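Local coordinates for protein cGAS/DncV-like nucleotidyltransferase in E. coli homolog (Elizabethkingia meningoseptica ATCC 13253 = NBRC 12535, PDB 6E0N) that probably synthesises cyclic dinucleotides from ATP or GTP as second messengers in a CBASS antiphage defence system, at residues A[6-11]-A[193-198]; A[63-68]-A[136-141]; A[119-124]-A[160-165]. All blocks are in the same frame, centred on the assembly; numbering follows the deposited sequence.

Contact 1 (A[6-11]-A[193-198]). With GTP (guanosine-5'-triphosphate), chain D; GTP (guanosine-5'-triphosphate), chain C.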
# COMPACT_ATOMS: atom_id res chain seq x y z
N GLN A 6 -22.41 1.48 14.04
CA GLN A 6 -22.65 0.61 12.89
C GLN A 6 -22.05 1.19 11.62
O GLN A 6 -21.53 0.45 10.78
CB GLN A 6 -24.15 0.37 12.72
CG GLN A 6 -24.47 -0.65 11.64
CD GLN A 6 -23.87 -2.01 11.93
OE1 GLN A 6 -24.10 -2.59 13.00
NE2 GLN A 6 -23.08 -2.53 11.00
N GLN A 7 -22.12 2.51 11.45
CA GLN A 7 -21.52 3.14 10.28
C GLN A 7 -20.02 2.91 10.24
O GLN A 7 -19.45 2.63 9.18
CB GLN A 7 -21.85 4.63 10.25
CG GLN A 7 -23.30 4.93 9.83
CD GLN A 7 -23.63 6.41 9.86
OE1 GLN A 7 -23.63 7.04 10.92
NE2 GLN A 7 -23.93 6.97 8.69
N LEU A 8 -19.36 3.01 11.40
CA LEU A 8 -17.93 2.73 11.45
C LEU A 8 -17.64 1.28 11.10
O LEU A 8 -16.69 0.98 10.37
CB LEU A 8 -17.38 3.07 12.83
CG LEU A 8 -17.44 4.53 13.27
CD1 LEU A 8 -16.74 4.69 14.62
CD2 LEU A 8 -16.82 5.44 12.23
N ILE A 9 -18.46 0.36 11.61
CA ILE A 9 -18.30 -1.06 11.28
C ILE A 9 -18.41 -1.26 9.77
O ILE A 9 -17.60 -1.97 9.16
CB ILE A 9 -19.33 -1.91 12.05
CG1 ILE A 9 -19.01 -1.88 13.55
CG2 ILE A 9 -19.33 -3.33 11.52
CD1 ILE A 9 -20.04 -2.59 14.41
N ASN A 10 -19.41 -0.64 9.15
CA ASN A 10 -19.57 -0.77 7.70
C ASN A 10 -18.35 -0.26 6.96
O ASN A 10 -17.86 -0.90 6.03
CB ASN A 10 -20.83 -0.04 7.24
CG ASN A 10 -22.10 -0.65 7.80
OD1 ASN A 10 -22.09 -1.77 8.30
ND2 ASN A 10 -23.20 0.09 7.71
N TRP A 11 -17.84 0.91 7.37
CA TRP A 11 -16.66 1.48 6.71
C TRP A 11 -15.42 0.62 6.92
O TRP A 11 -14.47 0.73 6.13
CB TRP A 11 -16.37 2.87 7.28
CG TRP A 11 -17.24 3.96 6.76
CD1 TRP A 11 -18.09 3.91 5.70
CD2 TRP A 11 -17.34 5.29 7.29
NE1 TRP A 11 -18.71 5.13 5.53
CE2 TRP A 11 -18.26 5.99 6.49
CE3 TRP A 11 -16.72 5.96 8.35
CZ2 TRP A 11 -18.60 7.32 6.73
CZ3 TRP A 11 -17.05 7.28 8.59
CH2 TRP A 11 -17.98 7.95 7.78
N VAL A 193 -7.47 1.23 9.82
CA VAL A 193 -6.86 1.73 8.59
C VAL A 193 -7.93 1.97 7.54
O VAL A 193 -7.96 3.01 6.87
CB VAL A 193 -5.78 0.75 8.09
CG1 VAL A 193 -5.39 1.10 6.66
CG2 VAL A 193 -4.57 0.78 9.00
N ARG A 194 -8.83 1.00 7.36
CA ARG A 194 -9.86 1.13 6.34
C ARG A 194 -10.78 2.31 6.63
O ARG A 194 -11.13 3.07 5.72
CB ARG A 194 -10.66 -0.17 6.21
CG ARG A 194 -9.84 -1.33 5.68
CD ARG A 194 -10.70 -2.60 5.52
NE ARG A 194 -9.87 -3.80 5.55
CZ ARG A 194 -9.96 -4.76 6.46
NH1 ARG A 194 -10.89 -4.70 7.42
NH2 ARG A 194 -9.15 -5.80 6.41
N ILE A 195 -11.16 2.50 7.90
CA ILE A 195 -11.98 3.65 8.27
C ILE A 195 -11.28 4.95 7.89
O ILE A 195 -11.88 5.86 7.31
CB ILE A 195 -12.34 3.61 9.76
CG1 ILE A 195 -13.34 2.49 10.05
CG2 ILE A 195 -12.88 4.97 10.20
CD1 ILE A 195 -13.49 2.17 11.52
N LEU A 196 -10.00 5.07 8.24
CA LEU A 196 -9.27 6.30 7.96
C LEU A 196 -9.07 6.51 6.46
O LEU A 196 -9.02 7.66 6.01
CB LEU A 196 -7.95 6.31 8.71
CG LEU A 196 -8.09 6.47 10.23
CD1 LEU A 196 -6.73 6.31 10.91
CD2 LEU A 196 -8.69 7.82 10.59
N LYS A 197 -8.95 5.43 5.68
CA LYS A 197 -8.89 5.57 4.23
C LYS A 197 -10.21 6.09 3.67
O LYS A 197 -10.23 6.92 2.76
CB LYS A 197 -8.51 4.25 3.57
CG LYS A 197 -7.04 3.88 3.77
CD LYS A 197 -6.69 2.54 3.13
CE LYS A 197 -6.76 2.60 1.61
NZ LYS A 197 -6.20 1.37 0.98
N VAL A 198 -11.33 5.60 4.21
CA VAL A 198 -12.64 6.13 3.82
C VAL A 198 -12.71 7.62 4.09
O VAL A 198 -13.14 8.41 3.24
CB VAL A 198 -13.76 5.36 4.54
CG1 VAL A 198 -15.07 6.11 4.42
CG2 VAL A 198 -13.89 3.95 3.98
PG GTP D . -10.91 -8.46 8.38
O1G GTP D . -11.58 -7.18 8.82
O2G GTP D . -9.41 -8.28 8.45
O3G GTP D . -11.37 -9.61 9.26
O3B GTP D . -11.32 -8.72 6.84
PB GTP D . -11.58 -10.13 6.11
O1B GTP D . -12.02 -9.89 4.70
O2B GTP D . -12.59 -10.95 6.87
O3A GTP D . -10.14 -10.85 6.08
PA GTP D . -9.81 -12.18 6.91
O1A GTP D . -10.67 -12.29 8.15
O2A GTP D . -8.34 -12.17 7.29
O5' GTP D . -10.05 -13.43 5.94
C5' GTP D . -9.14 -13.72 4.91
C4' GTP D . -9.60 -15.00 4.25
O4' GTP D . -9.09 -16.13 4.98
C3' GTP D . -11.13 -15.17 4.24
O3' GTP D . -11.50 -15.79 3.03
C2' GTP D . -11.45 -16.12 5.41
O2' GTP D . -12.56 -16.90 5.16
C1' GTP D . -10.16 -16.96 5.50
N9 GTP D . -9.82 -17.49 6.81
C8 GTP D . -10.54 -17.36 7.94
N7 GTP D . -9.91 -18.03 8.93
C5 GTP D . -8.80 -18.61 8.42
C6 GTP D . -7.81 -19.40 8.98
O6 GTP D . -7.85 -19.70 10.18
N1 GTP D . -6.78 -19.87 8.19
C2 GTP D . -6.74 -19.54 6.85
N2 GTP D . -5.74 -19.98 6.10
N3 GTP D . -7.72 -18.75 6.29
C4 GTP D . -8.74 -18.29 7.07
PG GTP C . -4.58 2.19 -2.45
O1G GTP C . -6.01 1.85 -2.12
O2G GTP C . -4.43 3.70 -2.50
O3G GTP C . -4.19 1.59 -3.78
O3B GTP C . -3.65 1.64 -1.25
PB GTP C . -2.35 0.72 -1.49
O1B GTP C . -2.52 -0.17 -2.70
O2B GTP C . -2.11 -0.07 -0.23
O3A GTP C . -1.11 1.72 -1.70
PA GTP C . -0.49 2.06 -3.14
O1A GTP C . -1.41 1.63 -4.26
O2A GTP C . -0.19 3.54 -3.22
O5' GTP C . 0.88 1.23 -3.19
C5' GTP C . 0.84 -0.17 -3.16
C4' GTP C . 1.93 -0.67 -2.24
O4' GTP C . 3.18 -0.08 -2.64
C3' GTP C . 1.78 -0.41 -0.73
O3' GTP C . 1.14 -1.43 -0.06
C2' GTP C . 3.27 -0.34 -0.28
O2' GTP C . 3.68 -1.63 0.06
C1' GTP C . 4.01 0.20 -1.52
N9 GTP C . 4.20 1.64 -1.32
C8 GTP C . 3.44 2.64 -1.84
N7 GTP C . 3.94 3.83 -1.41
C5 GTP C . 5.01 3.58 -0.63
C6 GTP C . 5.89 4.41 0.06
O6 GTP C . 5.75 5.63 0.01
N1 GTP C . 6.91 3.86 0.80
C2 GTP C . 7.07 2.49 0.84
N2 GTP C . 8.05 1.94 1.55
N3 GTP C . 6.20 1.67 0.16
C4 GTP C . 5.19 2.21 -0.56

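Contact 2 (A[63-68]-A[136-141]). With MG (magnesium ion), chain E; APC (diphosphomethylphosphonic acid adenosyl ester), chain B; GTP (guanosine-5'-triphosphate), chain C.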
# COMPACT_ATOMS: atom_id res chain seq x y z
N ASP A 63 -2.14 -3.85 -7.65
CA ASP A 63 -0.71 -3.63 -7.85
C ASP A 63 -0.02 -4.98 -8.01
O ASP A 63 0.10 -5.73 -7.04
CB ASP A 63 -0.13 -2.85 -6.68
CG ASP A 63 -0.84 -1.53 -6.45
OD1 ASP A 63 -1.01 -0.78 -7.44
OD2 ASP A 63 -1.24 -1.25 -5.30
N ILE A 64 0.42 -5.28 -9.22
CA ILE A 64 1.07 -6.54 -9.55
C ILE A 64 2.56 -6.26 -9.72
O ILE A 64 2.97 -5.54 -10.64
CB ILE A 64 0.49 -7.16 -10.83
CG1 ILE A 64 -1.02 -7.38 -10.66
CG2 ILE A 64 1.20 -8.46 -11.15
CD1 ILE A 64 -1.72 -7.79 -11.94
N VAL A 65 3.37 -6.82 -8.83
CA VAL A 65 4.82 -6.64 -8.89
C VAL A 65 5.42 -7.72 -9.77
O VAL A 65 5.09 -8.90 -9.64
CB VAL A 65 5.43 -6.68 -7.48
CG1 VAL A 65 6.93 -6.42 -7.55
CG2 VAL A 65 4.75 -5.68 -6.56
N MET A 66 6.31 -7.31 -10.68
CA MET A 66 7.07 -8.25 -11.51
C MET A 66 8.55 -8.06 -11.19
O MET A 66 9.20 -7.16 -11.73
CB MET A 66 6.80 -8.05 -12.99
CG MET A 66 7.36 -9.20 -13.83
SD MET A 66 7.60 -8.83 -15.57
CE MET A 66 9.06 -7.78 -15.49
N ARG A 67 9.08 -8.93 -10.33
CA ARG A 67 10.47 -8.83 -9.87
C ARG A 67 11.35 -9.66 -10.79
O ARG A 67 11.30 -10.90 -10.76
CB ARG A 67 10.56 -9.32 -8.43
CG ARG A 67 11.93 -9.15 -7.80
CD ARG A 67 11.97 -9.73 -6.39
NE ARG A 67 11.78 -11.17 -6.40
CZ ARG A 67 11.49 -11.90 -5.33
NH1 ARG A 67 11.35 -11.32 -4.14
NH2 ARG A 67 11.33 -13.21 -5.44
N TYR A 68 12.17 -9.00 -11.60
CA TYR A 68 13.16 -9.69 -12.42
C TYR A 68 14.31 -10.09 -11.51
O TYR A 68 15.02 -9.23 -10.97
CB TYR A 68 13.64 -8.80 -13.56
CG TYR A 68 14.42 -9.57 -14.60
CD1 TYR A 68 15.78 -9.81 -14.44
CD2 TYR A 68 13.78 -10.09 -15.72
CE1 TYR A 68 16.48 -10.53 -15.38
CE2 TYR A 68 14.48 -10.81 -16.66
CZ TYR A 68 15.83 -11.03 -16.49
OH TYR A 68 16.52 -11.75 -17.44
N ASP A 136 -1.78 -1.91 -12.03
CA ASP A 136 -0.48 -1.26 -12.12
C ASP A 136 0.57 -2.37 -12.04
O ASP A 136 0.68 -3.05 -11.01
CB ASP A 136 -0.30 -0.26 -10.98
CG ASP A 136 -1.15 0.96 -11.15
OD1 ASP A 136 -1.73 1.15 -12.24
OD2 ASP A 136 -1.25 1.75 -10.18
N VAL A 137 1.31 -2.56 -13.12
CA VAL A 137 2.38 -3.55 -13.16
C VAL A 137 3.69 -2.86 -12.80
O VAL A 137 4.06 -1.86 -13.43
CB VAL A 137 2.46 -4.22 -14.54
CG1 VAL A 137 3.60 -5.22 -14.59
CG2 VAL A 137 1.13 -4.90 -14.87
N ILE A 138 4.38 -3.40 -11.81
CA ILE A 138 5.56 -2.74 -11.25
C ILE A 138 6.79 -3.60 -11.52
O ILE A 138 7.12 -4.47 -10.69
CB ILE A 138 5.38 -2.49 -9.74
CG1 ILE A 138 4.09 -1.71 -9.50
CG2 ILE A 138 6.57 -1.72 -9.18
CD1 ILE A 138 3.64 -1.70 -8.06
N PRO A 139 7.48 -3.42 -12.64
CA PRO A 139 8.76 -4.11 -12.82
C PRO A 139 9.77 -3.60 -11.81
O PRO A 139 9.79 -2.41 -11.46
CB PRO A 139 9.17 -3.75 -14.25
CG PRO A 139 8.48 -2.44 -14.53
CD PRO A 139 7.16 -2.51 -13.76
N CYS A 140 10.62 -4.50 -11.32
CA CYS A 140 11.59 -4.14 -10.30
C CYS A 140 12.67 -5.21 -10.23
O CYS A 140 12.59 -6.26 -10.88
CB CYS A 140 10.91 -3.99 -8.94
SG CYS A 140 10.08 -5.49 -8.35
N PHE A 141 13.70 -4.91 -9.44
CA PHE A 141 14.78 -5.83 -9.16
C PHE A 141 14.80 -6.15 -7.66
O PHE A 141 14.16 -5.49 -6.85
CB PHE A 141 16.15 -5.24 -9.53
CG PHE A 141 16.36 -5.01 -11.00
CD1 PHE A 141 16.23 -6.04 -11.90
CD2 PHE A 141 16.71 -3.75 -11.47
CE1 PHE A 141 16.43 -5.83 -13.25
CE2 PHE A 141 16.91 -3.54 -12.82
CZ PHE A 141 16.77 -4.58 -13.71
MG MG E . -2.79 0.20 -4.78
PG APC B . 2.00 9.38 -12.71
O1G APC B . 0.54 9.16 -12.38
O2G APC B . 2.31 8.81 -14.07
O3G APC B . 2.29 10.86 -12.70
PB APC B . 2.50 7.20 -10.95
O1B APC B . 1.07 6.88 -11.17
O2B APC B . 3.43 6.09 -11.29
O3B APC B . 2.93 8.63 -11.58
PA APC B . 1.45 6.23 -8.24
O1A APC B . 0.12 6.19 -8.93
O2A APC B . 1.26 6.70 -6.79
C3A APC B . 2.56 7.42 -9.18
O5' APC B . 2.24 4.79 -8.17
C5' APC B . 1.99 3.92 -9.23
C4' APC B . 2.11 2.48 -8.67
O4' APC B . 3.36 2.25 -8.38
C3' APC B . 1.30 2.38 -7.37
O3' APC B . 0.11 1.78 -7.62
C2' APC B . 2.18 1.51 -6.45
O2' APC B . 1.70 0.09 -6.51
C1' APC B . 3.40 1.59 -6.91
N9 APC B . 4.18 2.44 -6.03
C8 APC B . 4.21 3.77 -5.83
N7 APC B . 5.13 4.04 -4.89
C5 APC B . 5.68 2.87 -4.52
C6 APC B . 6.66 2.54 -3.60
N6 APC B . 7.49 3.32 -2.70
N1 APC B . 7.02 1.28 -3.43
C2 APC B . 6.43 0.31 -4.14
N3 APC B . 5.47 0.63 -5.04
C4 APC B . 5.09 1.90 -5.22
PG GTP C . -4.58 2.19 -2.45
O1G GTP C . -6.01 1.85 -2.12
O2G GTP C . -4.43 3.70 -2.50
O3G GTP C . -4.19 1.59 -3.78
O3B GTP C . -3.65 1.64 -1.25
PB GTP C . -2.35 0.72 -1.49
O1B GTP C . -2.52 -0.17 -2.70
O2B GTP C . -2.11 -0.07 -0.23
O3A GTP C . -1.11 1.72 -1.70
PA GTP C . -0.49 2.06 -3.14
O1A GTP C . -1.41 1.63 -4.26
O2A GTP C . -0.19 3.54 -3.22
O5' GTP C . 0.88 1.23 -3.19
C5' GTP C . 0.84 -0.17 -3.16
C4' GTP C . 1.93 -0.67 -2.24
O4' GTP C . 3.18 -0.08 -2.64
C3' GTP C . 1.78 -0.41 -0.73
O3' GTP C . 1.14 -1.43 -0.06
C2' GTP C . 3.27 -0.34 -0.28
O2' GTP C . 3.68 -1.63 0.06
C1' GTP C . 4.01 0.20 -1.52
N9 GTP C . 4.20 1.64 -1.32
C8 GTP C . 3.44 2.64 -1.84
N7 GTP C . 3.94 3.83 -1.41
C5 GTP C . 5.01 3.58 -0.63
C6 GTP C . 5.89 4.41 0.06
O6 GTP C . 5.75 5.63 0.01
N1 GTP C . 6.91 3.86 0.80
C2 GTP C . 7.07 2.49 0.84
N2 GTP C . 8.05 1.94 1.55
N3 GTP C . 6.20 1.67 0.16
C4 GTP C . 5.19 2.21 -0.56
O HOH W 1 -2.96 0.69 -6.72
O HOH W 2 -4.22 -1.40 -4.83

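Contact 3 (A[119-124]-A[160-165]). With APC (diphosphomethylphosphonic acid adenosyl ester), chain B.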
# COMPACT_ATOMS: atom_id res chain seq x y z
N ARG A 119 2.10 3.84 -20.10
CA ARG A 119 3.27 3.96 -19.25
C ARG A 119 3.07 5.08 -18.23
O ARG A 119 2.60 6.17 -18.57
CB ARG A 119 4.51 4.24 -20.09
CG ARG A 119 5.78 4.39 -19.27
CD ARG A 119 7.01 4.50 -20.16
NE ARG A 119 8.23 4.70 -19.39
CZ ARG A 119 9.31 3.95 -19.49
NH1 ARG A 119 9.35 2.94 -20.35
NH2 ARG A 119 10.37 4.22 -18.74
N LYS A 120 3.43 4.81 -16.98
CA LYS A 120 3.32 5.78 -15.90
C LYS A 120 4.70 5.98 -15.27
O LYS A 120 5.67 5.28 -15.58
CB LYS A 120 2.31 5.31 -14.85
CG LYS A 120 0.94 4.93 -15.40
CD LYS A 120 -0.05 6.10 -15.38
CE LYS A 120 -0.22 6.67 -13.97
NZ LYS A 120 -1.63 6.63 -13.48
N ASN A 121 4.77 6.96 -14.36
CA ASN A 121 6.05 7.32 -13.76
C ASN A 121 6.68 6.15 -13.01
O ASN A 121 7.90 5.95 -13.07
CB ASN A 121 5.86 8.52 -12.82
CG ASN A 121 7.17 9.12 -12.36
OD1 ASN A 121 8.14 9.17 -13.11
ND2 ASN A 121 7.20 9.58 -11.11
N LYS A 122 5.86 5.37 -12.31
CA LYS A 122 6.39 4.32 -11.43
C LYS A 122 5.90 2.92 -11.79
O LYS A 122 6.18 1.97 -11.06
CB LYS A 122 6.04 4.62 -9.97
CG LYS A 122 6.71 5.86 -9.38
CD LYS A 122 6.34 6.05 -7.91
CE LYS A 122 6.76 7.42 -7.39
NZ LYS A 122 6.33 7.62 -5.98
N CYS A 123 5.18 2.77 -12.90
CA CYS A 123 4.63 1.47 -13.26
C CYS A 123 4.19 1.51 -14.72
O CYS A 123 4.30 2.54 -15.40
CB CYS A 123 3.45 1.11 -12.36
SG CYS A 123 2.00 2.19 -12.58
N ILE A 124 3.71 0.37 -15.20
CA ILE A 124 2.98 0.28 -16.47
C ILE A 124 1.54 -0.03 -16.12
O ILE A 124 1.25 -1.06 -15.49
CB ILE A 124 3.56 -0.80 -17.39
CG1 ILE A 124 5.05 -0.59 -17.63
CG2 ILE A 124 2.78 -0.81 -18.71
CD1 ILE A 124 5.42 0.72 -18.26
N TYR A 160 12.99 2.26 -10.48
CA TYR A 160 13.29 3.65 -10.74
C TYR A 160 12.12 4.31 -11.44
O TYR A 160 11.53 3.73 -12.36
CB TYR A 160 14.57 3.78 -11.56
CG TYR A 160 15.76 3.15 -10.86
CD1 TYR A 160 16.00 1.79 -10.96
CD2 TYR A 160 16.61 3.92 -10.08
CE1 TYR A 160 17.08 1.21 -10.31
CE2 TYR A 160 17.69 3.34 -9.43
CZ TYR A 160 17.92 1.99 -9.55
OH TYR A 160 18.98 1.42 -8.90
N SER A 161 11.77 5.50 -10.98
CA SER A 161 10.70 6.26 -11.60
C SER A 161 11.22 6.96 -12.85
O SER A 161 12.43 7.18 -13.01
CB SER A 161 10.14 7.29 -10.63
OG SER A 161 11.11 8.27 -10.34
N ASP A 162 10.30 7.32 -13.74
CA ASP A 162 10.69 8.04 -14.94
C ASP A 162 11.31 9.40 -14.62
O ASP A 162 12.07 9.92 -15.45
CB ASP A 162 9.50 8.19 -15.89
CG ASP A 162 9.13 6.89 -16.57
OD1 ASP A 162 9.78 5.85 -16.30
OD2 ASP A 162 8.19 6.89 -17.38
N ASP A 163 11.02 9.98 -13.46
CA ASP A 163 11.68 11.20 -13.01
C ASP A 163 12.94 10.93 -12.18
O ASP A 163 13.40 11.82 -11.45
CB ASP A 163 10.70 12.13 -12.28
CG ASP A 163 10.19 11.56 -10.98
OD1 ASP A 163 10.17 10.33 -10.81
OD2 ASP A 163 9.78 12.37 -10.12
N ASN A 164 13.48 9.71 -12.27
CA ASN A 164 14.83 9.35 -11.83
C ASN A 164 14.96 9.08 -10.34
O ASN A 164 16.07 9.09 -9.80
CB ASN A 164 15.88 10.37 -12.28
CG ASN A 164 16.07 10.38 -13.79
OD1 ASN A 164 15.98 9.35 -14.45
ND2 ASN A 164 16.33 11.56 -14.35
N LYS A 165 13.86 8.81 -9.65
CA LYS A 165 13.94 8.47 -8.24
C LYS A 165 14.15 6.97 -8.08
O LYS A 165 13.56 6.16 -8.81
CB LYS A 165 12.65 8.86 -7.51
CG LYS A 165 12.42 10.35 -7.43
CD LYS A 165 11.29 10.66 -6.47
CE LYS A 165 10.18 11.43 -7.16
NZ LYS A 165 8.96 11.48 -6.31
PG APC B . 2.00 9.38 -12.71
O1G APC B . 0.54 9.16 -12.38
O2G APC B . 2.31 8.81 -14.07
O3G APC B . 2.29 10.86 -12.70
PB APC B . 2.50 7.20 -10.95
O1B APC B . 1.07 6.88 -11.17
O2B APC B . 3.43 6.09 -11.29
O3B APC B . 2.93 8.63 -11.58
PA APC B . 1.45 6.23 -8.24
O1A APC B . 0.12 6.19 -8.93
O2A APC B . 1.26 6.70 -6.79
C3A APC B . 2.56 7.42 -9.18
O5' APC B . 2.24 4.79 -8.17
C5' APC B . 1.99 3.92 -9.23
C4' APC B . 2.11 2.48 -8.67
O4' APC B . 3.36 2.25 -8.38
C3' APC B . 1.30 2.38 -7.37
O3' APC B . 0.11 1.78 -7.62
C2' APC B . 2.18 1.51 -6.45
O2' APC B . 1.70 0.09 -6.51
C1' APC B . 3.40 1.59 -6.91
N9 APC B . 4.18 2.44 -6.03
C8 APC B . 4.21 3.77 -5.83
N7 APC B . 5.13 4.04 -4.89
C5 APC B . 5.68 2.87 -4.52
C6 APC B . 6.66 2.54 -3.60
N6 APC B . 7.49 3.32 -2.70
N1 APC B . 7.02 1.28 -3.43
C2 APC B . 6.43 0.31 -4.14
N3 APC B . 5.47 0.63 -5.04
C4 APC B . 5.09 1.90 -5.22
O HOH W 3 9.04 2.67 -12.89
O HOH W 4 8.62 9.30 -4.47

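Contact 1 (A[6-11]-A[193-198])
Val198 sets its CG1 methyl over the five-membered ring of the Trp11 indole. The methyl lies 3.7 Å from the centroid of that ring and 6° off the ring normal, a CH-pi contact over the face. The Val198 side chain is turned with CG1 pointing away from its own backbone N, which brings this methyl to the ring and puts CG2 near the carbonyl O of Trp11. The opposite face of the indole is met toward its rim by Gln7 O. Ile195 lies one turn earlier on the same helix. Its CG1 is 4.1 Å from Trp11 CB, and its CD1 ends 3.6 Å from Leu8 O. The two helix segments cross nearly at right angles, at 96°, with axes 9.1 Å apart.

Arg194 leaves the contact as it goes outward. Its CB packs against Trp11 O, and the chain runs extended from CG to NE. NH1 then gives a hydrogen bond to O1G of the chain D GTP (2.9 Å), and also bonds Ser12 O. NH2 gives a nearly straight hydrogen bond to O2G (174°) and also bonds Asn53 O. The arrangement is a near-perpendicular helix-helix packing. Lys197 of helix 188-205 bonds the magnesium-bound chain C GTP, consistent with a GTP-binding role, while Arg194 holds a separate GTP.

Contact 2 (A[63-68]-A[136-141])
Strands 63-68 and 136-141 run parallel; the axes of the two segments come within 4.5 Å, at 23° to each other. They are neighbours in the mixed sheet of the nucleotidyltransferase fold. Five backbone hydrogen bonds join them, from Ile64 N to Asp136 O through to Tyr68 N to Cys140 O.

Ile64, Met66, Val137 and Pro139 turn to one face, which helices 21-38 and 98-113 cover. Met66 CE approaches Pro139 CB there. The other face carries Val65, Ile138 and Cys140, with Asp63 and Asp136 at the metal- and nucleotide-binding end. A chi1 of -177° swings Val65 CG1 toward Cys140, and it meets SG of that residue at 3.4 Å, a tight fit. Ile138 CD1 lies against the ribose of APC, 3.5 Å from its C1'.

Asp63 and Asp136 sit side by side, in the manner of the acidic residues of this superfamily. Asp63 OD1 and Asp136 OD2 are 3.7 Å apart, two like charges close together, and APC O3' lies close to both. Gln125 bonds the other carboxylate oxygen of Asp136. No magnesium bond to Asp136 is seen in this model. The bound magnesium is held by Asp63 OD2, three phosphate oxygens of the chain C GTP and two waters, and its bond to Asp63 OD2 measures 2.2 Å.

Contact 3 (A[119-124]-A[160-165])
Asn121 O takes the hydrogen bond of Asp162 N at 2.8 Å. The CA of Ser161 also comes up to this oxygen, 3.2 Å away. The side chain of Asn121 repeats the link one residue further on. Its CG is anti to the backbone N (chi1 -169°), which carries the amide across to the type I beta turn of Ser161 to Asn164. ND2 donates to Asp163 OD1 at 3.1 Å. The acceptor lies in the amide plane, but the nitrogen comes from above the carboxylate, and the two planes are 69° apart. OD1 of Asn121 accepts a weak bond from Asp163 N. Both polar ends of the amide are therefore used on the turn.

Arg119 grips Asp162 side-on in a salt bridge. NE meets OD2 at 3.0 Å and 176°, on the syn side of that oxygen. NH2 meets OD1, from above the carboxylate plane. The guanidinium and carboxylate are turned modestly against each other. Lys102 forms a second salt bridge to Asp162 OD1.

On the other side of 119-124 lies the triphosphate analogue. Asn121 N bonds APC O2G, and Lys122 N bonds O2B at 2.7 Å. The aliphatic chain of Lys122 passes the base, with CD 3.7 Å from APC C8, while its CG touches Ser161 CB. Two loops between strands are joined here, and the first of them forms the phosphate-binding edge of the ATP site in this CD-NTase.

How the contacts relate
Contacts 1 and 2 are buried, while contact 3 lies at the surface. Contact 1 joins two helices by apolar packing and a CH-pi contact, with no hydrogen bond across. Contact 2 joins two strands by regular backbone bonds; contact 3 joins two loops by one backbone bond, amide side-chain bonds and a salt bridge. Contacts 2 and 3 touch: Ile124 begins strand 124-126, antiparallel to 135-147, and its O probably accepts a bond from Val137 N. Both hold APC, contact 2 at its ribose and contact 3 mainly at its phosphates. Contact 1 lies across the chain's centre, about 30 Å from contact 2 between centres. The two meet the same chain C GTP, through Lys197 and the magnesium.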